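Local coordinates for protein glucokinase (Streptomyces griseus, PDB 3VGL) that probably catalyses the ATP-dependent phosphorylation of D-glucose to D-glucose 6-phosphate, as a zinc-binding glucokinase of the ROK family, at residues R186-R191 against V230-E235; L268-I273 against V292-L297; E197-L202 against Q224-A229; D124-T129 against F251-F256; I14-V19 against A49-G54. All blocks are in the same frame, centred on the assembly; numbering follows the deposited sequence.

Overall arrangement
Along the chain, interaction 5 closes before any other opens; interaction 3 is nested inside the loop closed by interaction 1, and both lie within the loop closed by interaction 4, which interaction 2 follows. Interactions 1 and 3 share helix 227-251, with centres about 10 Å apart, and touch through R191 and V228. Interactions 2 and 4, centres about 13 Å apart, join the same five-stranded sheet, where strands 255-259 and 291-294 are neighbours. Interaction 5 belongs to the other five-stranded sheet, about 35 Å from interaction 1 between centres. Both sheets have the 3-2-1-4-5 order of the actin-like ATPase fold, in a protein that holds glucose and the nucleotide analogue in this crystal.

Interaction 1 (R186-R191 against V230-E235); sequences RYAKQR and VDSFRE
Y187, A188 and R191 of helix 181-194 meet D231, S232 and E235 of helix 227-251 in a helix-helix contact, packed at its centre and ionic along one flank. The local axes approach to 8.6 Å with 134° between their directions, a splayed antiparallel arrangement. The backbones come nearest at Y187 and S232, CA to CA 5.2 Å; beside them A188 meets S232, whose OG lies 3.1 Å from A188 CA and is hydrogen-bonded back to V228 O. One turn further on, E235 CG sits over the centre of the Y187 ring, 3.4 Å from the centroid and 4° off its normal, a CH-pi contact. Beyond CG a bend at chi2 (72°) carries the E235 carboxylate off the ring, where OE1 makes a salt bridge with R191 NH2 (3.6 Å) and OE2 is bound by R238 and W239. R191 NE donates to D231 OD2 at 2.8 Å, in the guanidinium plane but from above the carboxylate plane, while R191 NH1 holds Y187 O at 2.9 Å, which limits rotation of the guanidinium. R191 therefore spans D231 and E235, one turn apart on the partner helix, forming a salt-bridge network that links two obliquely crossing, roughly antiparallel helices.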
# COMPACT_ATOMS: atom_id res chain seq x y z
N ARG A 186 -0.74 12.42 -16.07
CA ARG A 186 0.38 12.16 -15.19
C ARG A 186 1.20 10.95 -15.62
O ARG A 186 2.44 11.01 -15.66
CB ARG A 186 -0.03 12.07 -13.73
CG ARG A 186 1.09 12.56 -12.83
CD ARG A 186 0.75 12.42 -11.38
NE ARG A 186 1.16 11.09 -10.99
CZ ARG A 186 0.34 10.10 -10.74
NH1 ARG A 186 -0.98 10.30 -10.77
NH2 ARG A 186 0.85 8.93 -10.41
N TYR A 187 0.51 9.87 -15.99
CA TYR A 187 1.17 8.64 -16.38
C TYR A 187 1.98 8.86 -17.64
O TYR A 187 3.11 8.36 -17.76
CB TYR A 187 0.17 7.51 -16.63
CG TYR A 187 -0.58 7.11 -15.36
CD1 TYR A 187 0.05 7.14 -14.11
CD2 TYR A 187 -1.91 6.72 -15.43
CE1 TYR A 187 -0.63 6.77 -12.96
CE2 TYR A 187 -2.61 6.35 -14.27
CZ TYR A 187 -1.96 6.37 -13.05
OH TYR A 187 -2.66 6.03 -11.93
N ALA A 188 1.41 9.60 -18.58
CA ALA A 188 2.11 9.84 -19.85
C ALA A 188 3.30 10.75 -19.67
O ALA A 188 4.33 10.54 -20.32
CB ALA A 188 1.16 10.40 -20.86
N LYS A 189 3.18 11.77 -18.82
CA LYS A 189 4.31 12.66 -18.57
C LYS A 189 5.45 11.94 -17.86
O LYS A 189 6.62 12.17 -18.18
CB LYS A 189 3.89 13.92 -17.82
CG LYS A 189 3.05 14.88 -18.67
CD LYS A 189 2.66 16.14 -17.92
CE LYS A 189 1.93 17.10 -18.86
NZ LYS A 189 1.57 18.40 -18.22
N GLN A 190 5.12 11.08 -16.89
CA GLN A 190 6.11 10.22 -16.23
C GLN A 190 6.86 9.38 -17.26
O GLN A 190 8.10 9.31 -17.23
CB GLN A 190 5.44 9.26 -15.22
CG GLN A 190 5.01 9.86 -13.88
CD GLN A 190 4.36 8.82 -12.91
OE1 GLN A 190 3.90 7.74 -13.32
NE2 GLN A 190 4.30 9.18 -11.63
N ARG A 191 6.12 8.75 -18.17
CA ARG A 191 6.70 7.80 -19.12
C ARG A 191 7.46 8.50 -20.24
O ARG A 191 8.50 8.01 -20.68
CB ARG A 191 5.63 6.85 -19.65
CG ARG A 191 5.19 5.84 -18.60
CD ARG A 191 3.78 5.31 -18.81
NE ARG A 191 3.39 4.35 -17.75
CZ ARG A 191 3.17 4.69 -16.48
NH1 ARG A 191 3.28 5.95 -16.08
NH2 ARG A 191 2.85 3.76 -15.58
N VAL A 230 0.22 4.14 -25.21
CA VAL A 230 -0.43 2.85 -24.98
C VAL A 230 -0.20 2.40 -23.53
O VAL A 230 -1.16 1.96 -22.85
CB VAL A 230 0.04 1.79 -26.02
CG1 VAL A 230 -0.44 0.39 -25.67
CG2 VAL A 230 -0.43 2.20 -27.41
N ASP A 231 1.03 2.55 -23.05
CA ASP A 231 1.38 2.18 -21.67
C ASP A 231 0.62 3.01 -20.61
O ASP A 231 0.26 2.50 -19.53
CB ASP A 231 2.88 2.28 -21.40
CG ASP A 231 3.30 1.51 -20.16
OD1 ASP A 231 2.89 0.33 -20.05
OD2 ASP A 231 4.01 2.08 -19.29
N SER A 232 0.40 4.28 -20.92
CA SER A 232 -0.33 5.18 -20.02
C SER A 232 -1.79 4.74 -19.89
O SER A 232 -2.37 4.78 -18.78
CB SER A 232 -0.25 6.63 -20.50
OG SER A 232 1.09 7.04 -20.65
N PHE A 233 -2.40 4.37 -21.01
CA PHE A 233 -3.74 3.81 -20.98
C PHE A 233 -3.78 2.50 -20.20
O PHE A 233 -4.75 2.26 -19.47
CB PHE A 233 -4.32 3.64 -22.39
CG PHE A 233 -4.98 4.88 -22.90
CD1 PHE A 233 -4.35 5.67 -23.85
CD2 PHE A 233 -6.21 5.30 -22.41
CE1 PHE A 233 -4.94 6.84 -24.34
CE2 PHE A 233 -6.82 6.47 -22.88
CZ PHE A 233 -6.17 7.25 -23.85
N ARG A 234 -2.73 1.68 -20.32
CA ARG A 234 -2.62 0.44 -19.53
C ARG A 234 -2.63 0.73 -18.03
O ARG A 234 -3.33 0.04 -17.27
CB ARG A 234 -1.37 -0.38 -19.92
CG ARG A 234 -1.21 -1.66 -19.10
CD ARG A 234 -0.07 -2.55 -19.58
NE ARG A 234 -0.45 -3.96 -19.50
CZ ARG A 234 -1.06 -4.65 -20.48
NH1 ARG A 234 -1.38 -5.92 -20.29
NH2 ARG A 234 -1.36 -4.06 -21.63
N GLU A 235 -1.88 1.75 -17.62
CA GLU A 235 -1.81 2.10 -16.20
C GLU A 235 -3.15 2.66 -15.72
O GLU A 235 -3.62 2.30 -14.63
CB GLU A 235 -0.65 3.09 -15.92
CG GLU A 235 -0.46 3.48 -14.46
CD GLU A 235 0.11 2.38 -13.59
OE1 GLU A 235 0.60 1.37 -14.12
OE2 GLU A 235 0.06 2.53 -12.34

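Interaction 2 (L268-I273 against V292-L297); sequences LVLDPI and VLAAQL
L270 of helix 267-280 carries this contact against strand 291-294, and every interaction across it is apolar or van der Waals. Two kinds can be separated. In the first, the leucine lies on the backbone: its CG is 3.5 Å from A294 N, and its CD1 is 3.6 Å from L293 C, so the branched end rests on the peptide that links L293 to A294. In the second, methyl groups meet. L270 CD2 reaches A294 CB at 3.7 Å, while CD1 takes the other direction and meets V292 CG1, also at 3.7 Å. V292 offers that branch because its chi1 of -179° sets CG1 opposite the backbone N. I273, nearly a turn after L270, touches the same methyl more distantly, its CG2 lying 4.3 Å from V292 CG1.

The backbone geometry identifies the unit. Helix and strand run nearly antiparallel, at 170° with local axes 8.5 Å apart, as expected when a helix returns the chain between parallel strands 255-259 and 291-294 in a beta-alpha-beta crossover. V258 of the first strand also touches L270, and helix 227-251 packs on I273 through A240 and L244. Polar ties are made beyond the two segments: V292 O is hydrogen-bonded to R274 NH2, and the backbone of L293 pairs with F256 and V258.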
# COMPACT_ATOMS: atom_id res chain seq x y z
N LEU A 268 -10.82 2.51 -27.50
CA LEU A 268 -9.41 2.81 -27.22
C LEU A 268 -9.13 2.73 -25.72
O LEU A 268 -8.13 2.13 -25.30
CB LEU A 268 -8.99 4.17 -27.77
CG LEU A 268 -7.53 4.57 -27.53
CD1 LEU A 268 -6.54 3.81 -28.42
CD2 LEU A 268 -7.35 6.08 -27.69
N VAL A 269 -10.03 3.31 -24.94
CA VAL A 269 -9.94 3.27 -23.47
C VAL A 269 -10.82 2.18 -22.85
O VAL A 269 -10.43 1.58 -21.85
CB VAL A 269 -10.21 4.68 -22.86
CG1 VAL A 269 -11.62 5.18 -23.15
CG2 VAL A 269 -9.92 4.71 -21.37
N LEU A 270 -11.98 1.89 -23.45
CA LEU A 270 -12.88 0.89 -22.85
C LEU A 270 -12.33 -0.54 -22.89
O LEU A 270 -12.56 -1.32 -21.95
CB LEU A 270 -14.29 0.94 -23.45
CG LEU A 270 -15.37 1.71 -22.70
CD1 LEU A 270 -15.72 1.01 -21.37
CD2 LEU A 270 -14.95 3.18 -22.45
N ASP A 271 -11.63 -0.90 -23.96
CA ASP A 271 -11.11 -2.26 -24.08
C ASP A 271 -10.09 -2.60 -22.98
O ASP A 271 -10.28 -3.60 -22.29
CB ASP A 271 -10.58 -2.53 -25.50
CG ASP A 271 -9.99 -3.93 -25.65
OD1 ASP A 271 -10.76 -4.93 -25.65
OD2 ASP A 271 -8.76 -4.04 -25.78
N PRO A 272 -9.07 -1.73 -22.75
CA PRO A 272 -8.19 -2.05 -21.62
C PRO A 272 -8.91 -2.00 -20.27
O PRO A 272 -8.58 -2.80 -19.40
CB PRO A 272 -7.09 -0.98 -21.68
CG PRO A 272 -7.55 0.04 -22.70
CD PRO A 272 -8.50 -0.68 -23.61
N ILE A 273 -9.88 -1.10 -20.11
CA ILE A 273 -10.61 -1.04 -18.81
C ILE A 273 -11.41 -2.33 -18.59
O ILE A 273 -11.38 -2.92 -17.50
CB ILE A 273 -11.50 0.19 -18.73
CG1 ILE A 273 -10.61 1.43 -18.60
CG2 ILE A 273 -12.43 0.08 -17.53
CD1 ILE A 273 -11.39 2.80 -18.50
N VAL A 292 -19.23 -3.81 -19.39
CA VAL A 292 -18.48 -2.56 -19.21
C VAL A 292 -18.61 -1.81 -20.52
O VAL A 292 -18.12 -2.26 -21.56
CB VAL A 292 -16.98 -2.81 -18.88
CG1 VAL A 292 -16.27 -1.46 -18.69
CG2 VAL A 292 -16.84 -3.63 -17.59
N LEU A 293 -19.28 -0.67 -20.46
CA LEU A 293 -19.71 0.05 -21.68
C LEU A 293 -19.25 1.49 -21.68
O LEU A 293 -19.24 2.14 -20.65
CB LEU A 293 -21.23 0.03 -21.81
CG LEU A 293 -21.89 -1.36 -21.77
CD1 LEU A 293 -23.40 -1.21 -21.68
CD2 LEU A 293 -21.48 -2.17 -22.99
N ALA A 294 -18.90 2.00 -22.86
CA ALA A 294 -18.69 3.43 -23.00
C ALA A 294 -20.03 4.15 -22.89
O ALA A 294 -21.05 3.66 -23.39
CB ALA A 294 -18.06 3.74 -24.36
N ALA A 295 -20.02 5.32 -22.25
CA ALA A 295 -21.15 6.23 -22.32
C ALA A 295 -21.47 6.50 -23.79
O ALA A 295 -20.61 6.94 -24.55
CB ALA A 295 -20.82 7.54 -21.58
N GLN A 296 -22.69 6.18 -24.18
CA GLN A 296 -23.12 6.43 -25.56
C GLN A 296 -23.10 7.91 -25.92
O GLN A 296 -22.85 8.28 -27.09
CB GLN A 296 -24.51 5.85 -25.77
CG GLN A 296 -24.49 4.34 -25.98
CD GLN A 296 -25.86 3.81 -26.35
OE1 GLN A 296 -26.74 4.56 -26.77
NE2 GLN A 296 -26.05 2.52 -26.15
N LEU A 297 -23.36 8.76 -24.93
CA LEU A 297 -23.33 10.20 -25.11
C LEU A 297 -21.93 10.78 -24.88
O LEU A 297 -21.72 11.99 -25.04
CB LEU A 297 -24.33 10.88 -24.17
CG LEU A 297 -25.79 10.41 -24.28
CD1 LEU A 297 -26.58 10.81 -23.03
CD2 LEU A 297 -26.45 10.92 -25.56

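Interaction 3 (E197-L202 against Q224-A229); sequences ENAAVL and QGDPVA
D226 reaches across to L202 with its CG opposite the backbone N (chi1 179°), and a chi2 of 101° turns the carboxylate so that its two oxygens serve different helices. OD1 accepts from L202 N at 2.9 Å, with an angle of 157° at the hydrogen; the amide approaches from above the carboxylate plane. OD2 accepts from A229 N, also at 2.9 Å, through its anti lone pair. A water fills out the grip on the first helix, lying 3.0 Å from V201 N, whose hydrogen it accepts, and 2.6 Å from D226 OD1, to which it donates.

D226 is thus the N-cap of helix 227-251, with the classic capping bond to the third residue of that helix, and it also binds the third amide of helix 200-204, whose own N-cap position is held by A199. Facing two helix starts, the carboxylate is probably stabilised in its charged form. The chain arrives at this point through a Schellman motif at G225, which ends helix 215-223.

Beside the cap, V228 N donates to N198 O at 3.3 Å. The valine then supplies the apolar part: V228 CB lies 3.9 Å from A199 CB, and V228 CG1 lies 3.9 Å from L202 CD2, the two side chains crossing at about a right angle. A221 of helix 215-223 closes over L202, D226 and A229.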
# COMPACT_ATOMS: atom_id res chain seq x y z
N GLU A 197 12.28 8.56 -26.28
CA GLU A 197 12.47 7.84 -27.54
C GLU A 197 11.28 6.92 -27.87
O GLU A 197 11.08 6.55 -29.02
CB GLU A 197 13.79 7.05 -27.53
CG GLU A 197 13.82 5.78 -26.66
CD GLU A 197 14.04 6.03 -25.17
OE1 GLU A 197 14.11 7.21 -24.72
OE2 GLU A 197 14.16 5.03 -24.42
N ASN A 198 10.49 6.57 -26.85
CA ASN A 198 9.27 5.80 -27.06
C ASN A 198 8.01 6.67 -27.09
O ASN A 198 6.89 6.15 -27.11
CB ASN A 198 9.15 4.70 -26.00
CG ASN A 198 10.08 3.52 -26.26
OD1 ASN A 198 10.47 3.25 -27.39
ND2 ASN A 198 10.41 2.79 -25.19
N ALA A 199 8.21 7.99 -27.10
CA ALA A 199 7.12 8.96 -27.06
C ALA A 199 7.15 9.95 -28.23
O ALA A 199 6.48 10.99 -28.18
CB ALA A 199 7.13 9.72 -25.74
N ALA A 200 7.91 9.63 -29.28
CA ALA A 200 8.10 10.55 -30.40
C ALA A 200 6.79 11.08 -31.01
O ALA A 200 6.63 12.30 -31.19
CB ALA A 200 8.98 9.92 -31.48
N VAL A 201 5.86 10.17 -31.30
CA VAL A 201 4.55 10.54 -31.84
C VAL A 201 3.77 11.41 -30.85
O VAL A 201 3.22 12.46 -31.22
CB VAL A 201 3.73 9.28 -32.25
CG1 VAL A 201 2.27 9.64 -32.55
CG2 VAL A 201 4.37 8.61 -33.46
N LEU A 202 3.74 11.00 -29.58
CA LEU A 202 3.03 11.77 -28.56
C LEU A 202 3.55 13.20 -28.44
O LEU A 202 2.77 14.15 -28.47
CB LEU A 202 3.11 11.05 -27.20
CG LEU A 202 2.58 11.75 -25.94
CD1 LEU A 202 1.11 12.07 -26.10
CD2 LEU A 202 2.81 10.87 -24.72
N GLN A 224 -2.31 5.71 -32.81
CA GLN A 224 -1.22 5.55 -33.78
C GLN A 224 -0.14 4.59 -33.29
O GLN A 224 0.85 4.35 -33.98
CB GLN A 224 -0.61 6.92 -34.11
CG GLN A 224 -1.52 7.84 -34.91
CD GLN A 224 -0.93 9.23 -35.14
OE1 GLN A 224 -1.64 10.23 -35.10
NE2 GLN A 224 0.37 9.29 -35.39
N GLY A 225 -0.34 4.04 -32.09
CA GLY A 225 0.52 2.99 -31.55
C GLY A 225 1.74 3.48 -30.79
O GLY A 225 2.67 2.70 -30.57
N ASP A 226 1.73 4.75 -30.39
CA ASP A 226 2.80 5.33 -29.58
C ASP A 226 2.91 4.50 -28.30
O ASP A 226 1.93 4.42 -27.54
CB ASP A 226 2.49 6.80 -29.26
CG ASP A 226 3.56 7.47 -28.41
OD1 ASP A 226 4.39 8.21 -28.96
OD2 ASP A 226 3.56 7.27 -27.18
N PRO A 227 4.07 3.85 -28.06
CA PRO A 227 4.20 2.92 -26.93
C PRO A 227 3.96 3.55 -25.57
O PRO A 227 3.34 2.93 -24.70
CB PRO A 227 5.64 2.42 -27.04
CG PRO A 227 6.04 2.67 -28.44
CD PRO A 227 5.29 3.88 -28.89
N VAL A 228 4.47 4.77 -25.38
CA VAL A 228 4.29 5.48 -24.11
C VAL A 228 2.82 5.80 -23.89
O VAL A 228 2.31 5.66 -22.76
CB VAL A 228 5.18 6.76 -24.03
CG1 VAL A 228 4.61 7.80 -23.05
CG2 VAL A 228 6.61 6.37 -23.64
N ALA A 229 2.12 6.20 -24.94
CA ALA A 229 0.69 6.50 -24.81
C ALA A 229 -0.11 5.23 -24.51
O ALA A 229 -0.99 5.23 -23.66
CB ALA A 229 0.17 7.20 -26.06
O HOH W 1 6.05 7.22 -30.64

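Interaction 4 (D124-T129 against F251-F256); sequences DVICIT and FDPSAF
I126 lies among F251, P253 and F256, and the way it faces each of them defines this contact. With chi1 and chi2 both near -63°, its chain folds so that CD1 stands over one face of the F251 ring, 3.7 Å from the centroid and 18° off the normal, a CH-pi contact in which the two side chains cross at about a right angle. P253 also crosses it, with I126 CG1 3.9 Å from P253 CG; that same CG of the proline rests over a face of the F256 ring. F256 instead lies alongside I126, pointing the same way, with its CD1 3.7 Å from I126 CB.

The backbones of strands 125-130 and 255-259 pair in parallel. I126 N donates to A255 O at 3.0 Å and 169°, and I126 O receives a CA-H...O contact from F256 CA at 3.2 Å. Just before the strand, S254 N donates to D124 O at 3.0 Å. A water 3.1 Å from D124 N also bonds S254 OG, a hydroxyl that is hydrogen-bonded to H122 as well. Beyond the chain, F251 meets F251 of a neighbouring subunit, and D252 binds the backbone of that subunit at F149 and V151.

The chemistry is therefore divided: backbone hydrogen bonds set the parallel register at the middle of the sheet, while the I126 cluster supplies apolar cohesion that continues, through F251, into the subunit interface.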
# COMPACT_ATOMS: atom_id res chain seq x y z
N ASP A 124 -30.42 -1.72 -12.90
CA ASP A 124 -29.36 -1.43 -11.92
C ASP A 124 -28.07 -1.23 -12.68
O ASP A 124 -27.48 -2.19 -13.18
CB ASP A 124 -29.26 -2.57 -10.90
CG ASP A 124 -30.58 -2.84 -10.20
OD1 ASP A 124 -30.94 -2.07 -9.28
OD2 ASP A 124 -31.28 -3.81 -10.58
N VAL A 125 -27.64 0.02 -12.80
CA VAL A 125 -26.37 0.33 -13.48
C VAL A 125 -25.54 1.27 -12.64
O VAL A 125 -26.07 2.05 -11.86
CB VAL A 125 -26.54 0.93 -14.91
CG1 VAL A 125 -27.25 -0.06 -15.83
CG2 VAL A 125 -27.25 2.27 -14.89
N ILE A 126 -24.23 1.19 -12.84
CA ILE A 126 -23.30 2.09 -12.15
C ILE A 126 -22.47 2.83 -13.19
O ILE A 126 -21.89 2.20 -14.07
CB ILE A 126 -22.38 1.29 -11.19
CG1 ILE A 126 -23.19 0.59 -10.07
CG2 ILE A 126 -21.30 2.19 -10.58
CD1 ILE A 126 -23.94 1.55 -9.09
N CYS A 127 -22.39 4.15 -13.04
CA CYS A 127 -21.59 5.01 -13.90
C CYS A 127 -20.36 5.53 -13.16
O CYS A 127 -20.43 5.88 -11.97
CB CYS A 127 -22.42 6.19 -14.36
SG CYS A 127 -21.58 7.39 -15.41
N ILE A 128 -19.23 5.54 -13.87
CA ILE A 128 -18.06 6.30 -13.42
C ILE A 128 -17.70 7.26 -14.52
O ILE A 128 -17.83 6.93 -15.71
CB ILE A 128 -16.81 5.44 -13.05
CG1 ILE A 128 -16.19 4.74 -14.27
CG2 ILE A 128 -17.18 4.42 -11.99
CD1 ILE A 128 -14.76 4.19 -13.97
N THR A 129 -17.28 8.47 -14.15
CA THR A 129 -16.80 9.41 -15.15
C THR A 129 -15.32 9.67 -14.89
O THR A 129 -14.90 9.82 -13.74
CB THR A 129 -17.59 10.72 -15.19
OG1 THR A 129 -17.49 11.39 -13.93
CG2 THR A 129 -19.08 10.46 -15.53
N PHE A 251 -22.03 -3.26 -5.59
CA PHE A 251 -23.36 -3.01 -6.19
C PHE A 251 -23.88 -4.15 -7.06
O PHE A 251 -25.10 -4.25 -7.28
CB PHE A 251 -23.31 -1.75 -7.07
CG PHE A 251 -23.11 -0.47 -6.32
CD1 PHE A 251 -24.18 0.12 -5.64
CD2 PHE A 251 -21.87 0.17 -6.33
CE1 PHE A 251 -23.99 1.33 -4.94
CE2 PHE A 251 -21.69 1.37 -5.62
CZ PHE A 251 -22.76 1.95 -4.95
N ASP A 252 -22.98 -4.99 -7.56
CA ASP A 252 -23.36 -6.05 -8.53
C ASP A 252 -24.38 -5.61 -9.60
O ASP A 252 -25.47 -6.20 -9.71
CB ASP A 252 -23.88 -7.29 -7.76
CG ASP A 252 -24.13 -8.50 -8.67
OD1 ASP A 252 -23.33 -8.73 -9.61
OD2 ASP A 252 -25.10 -9.25 -8.41
N PRO A 253 -24.06 -4.56 -10.40
CA PRO A 253 -25.01 -4.07 -11.42
C PRO A 253 -24.97 -4.96 -12.67
O PRO A 253 -24.07 -5.79 -12.80
CB PRO A 253 -24.45 -2.69 -11.75
CG PRO A 253 -22.96 -2.92 -11.67
CD PRO A 253 -22.77 -3.82 -10.46
N SER A 254 -25.91 -4.76 -13.59
CA SER A 254 -25.85 -5.46 -14.86
C SER A 254 -24.80 -4.82 -15.78
O SER A 254 -24.24 -5.50 -16.65
CB SER A 254 -27.22 -5.47 -15.53
OG SER A 254 -27.71 -4.15 -15.67
N ALA A 255 -24.56 -3.53 -15.59
CA ALA A 255 -23.59 -2.82 -16.41
C ALA A 255 -22.89 -1.70 -15.66
O ALA A 255 -23.50 -1.02 -14.81
CB ALA A 255 -24.28 -2.24 -17.66
N PHE A 256 -21.62 -1.53 -16.01
CA PHE A 256 -20.84 -0.32 -15.73
C PHE A 256 -20.76 0.52 -16.98
O PHE A 256 -20.57 -0.01 -18.08
CB PHE A 256 -19.43 -0.69 -15.28
CG PHE A 256 -19.40 -1.38 -13.96
CD1 PHE A 256 -19.64 -0.65 -12.81
CD2 PHE A 256 -19.22 -2.77 -13.87
CE1 PHE A 256 -19.68 -1.29 -11.56
CE2 PHE A 256 -19.23 -3.41 -12.60
CZ PHE A 256 -19.47 -2.66 -11.46
O HOH W 2 -30.20 -4.24 -14.63

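Interaction 5 (I14-V19 against A49-G54); sequences IAAGVV and AGASEG
A51, V18 and A16 contribute most of the buried surface where the last turn of helix 37-52 rests on strand 13-19. A51 is the main contributor, its methyl pressed against the strand backbone: CB lies 3.8 Å from G17 CA and 3.9 Å from A16 C. G17 CA and A51 CA are 5.0 Å apart, a close approach consistent with A51 bringing only a methyl to the strand. A16 flanks this spot, its CB 4.1 Å from A51 CB, and also touches A47 one turn earlier on the helix.

The surroundings identify the element. Strand 13-19 is second in a five-stranded sheet of order 3-2-1-4-5, as in the ribonuclease H-like halves of actin-type ATPases, and helix 37-52 is the connection that leads to strand 57-64. A16 and V18 face this helix, whereas A15 and V19 on the other face of the strand meet helix 301-311, so the sheet is packed by helices on both sides.

V18 works at the very end of the helix. Its chi1 of 166° sets CG2 opposite the carbonyl carbon, and that methyl comes 3.3 Å from A51 O and 4.1 Å from S52 CA. Across the two segments there is no hydrogen bond; the polar link is made indirectly by S27, whose OG is hydrogen-bonded both to A51 O and to V18 N, tying the end of the helix to the strand. I5 of strand 3-9 touches V18, A51 and S52 from the neighbouring position in the sheet.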
# COMPACT_ATOMS: atom_id res chain seq x y z
N ILE A 14 -16.75 23.96 -18.81
CA ILE A 14 -18.20 24.11 -18.71
C ILE A 14 -18.80 23.85 -20.09
O ILE A 14 -18.32 24.36 -21.10
CB ILE A 14 -18.57 25.54 -18.22
CG1 ILE A 14 -18.14 25.73 -16.76
CG2 ILE A 14 -20.07 25.80 -18.40
CD1 ILE A 14 -18.16 27.18 -16.28
N ALA A 15 -19.83 23.01 -20.13
CA ALA A 15 -20.54 22.73 -21.38
C ALA A 15 -22.04 22.83 -21.17
O ALA A 15 -22.57 22.31 -20.20
CB ALA A 15 -20.19 21.37 -21.90
N ALA A 16 -22.72 23.50 -22.10
CA ALA A 16 -24.16 23.63 -22.00
C ALA A 16 -24.81 23.33 -23.33
O ALA A 16 -24.18 23.43 -24.39
CB ALA A 16 -24.55 25.01 -21.51
N GLY A 17 -26.06 22.92 -23.26
CA GLY A 17 -26.83 22.72 -24.47
C GLY A 17 -28.30 22.63 -24.21
O GLY A 17 -28.74 22.27 -23.12
N VAL A 18 -29.09 22.97 -25.24
CA VAL A 18 -30.51 22.76 -25.21
C VAL A 18 -30.76 21.29 -25.54
O VAL A 18 -30.14 20.74 -26.45
CB VAL A 18 -31.23 23.69 -26.24
CG1 VAL A 18 -32.66 23.26 -26.48
CG2 VAL A 18 -31.16 25.15 -25.72
N VAL A 19 -31.63 20.66 -24.76
CA VAL A 19 -31.89 19.24 -24.89
C VAL A 19 -33.39 19.03 -24.95
O VAL A 19 -34.14 19.60 -24.13
CB VAL A 19 -31.30 18.44 -23.69
CG1 VAL A 19 -31.58 16.95 -23.86
CG2 VAL A 19 -29.79 18.70 -23.53
N ALA A 49 -26.94 31.59 -21.86
CA ALA A 49 -27.28 32.54 -22.93
C ALA A 49 -26.86 32.04 -24.32
O ALA A 49 -27.64 32.09 -25.29
CB ALA A 49 -26.68 33.91 -22.63
N GLY A 50 -25.62 31.54 -24.41
CA GLY A 50 -25.09 31.02 -25.68
C GLY A 50 -25.83 29.79 -26.19
O GLY A 50 -26.19 29.72 -27.36
N ALA A 51 -26.05 28.82 -25.31
CA ALA A 51 -26.76 27.59 -25.72
C ALA A 51 -28.24 27.86 -26.05
O ALA A 51 -28.83 27.18 -26.90
CB ALA A 51 -26.63 26.55 -24.64
N SER A 52 -28.81 28.88 -25.41
CA SER A 52 -30.24 29.17 -25.53
C SER A 52 -30.58 29.90 -26.82
O SER A 52 -31.75 29.97 -27.16
CB SER A 52 -30.74 29.98 -24.33
OG SER A 52 -30.72 29.16 -23.17
N GLU A 53 -29.58 30.45 -27.51
CA GLU A 53 -29.81 31.22 -28.77
C GLU A 53 -30.73 30.47 -29.71
O GLU A 53 -30.41 29.36 -30.12
CB GLU A 53 -28.48 31.54 -29.48
CG GLU A 53 -28.60 32.37 -30.77
CD GLU A 53 -27.24 32.73 -31.40
OE1 GLU A 53 -26.19 32.31 -30.85
OE2 GLU A 53 -27.23 33.44 -32.44
N GLY A 54 -31.85 31.10 -30.07
CA GLY A 54 -32.82 30.50 -30.99
C GLY A 54 -33.88 29.60 -30.41
O GLY A 54 -34.77 29.14 -31.13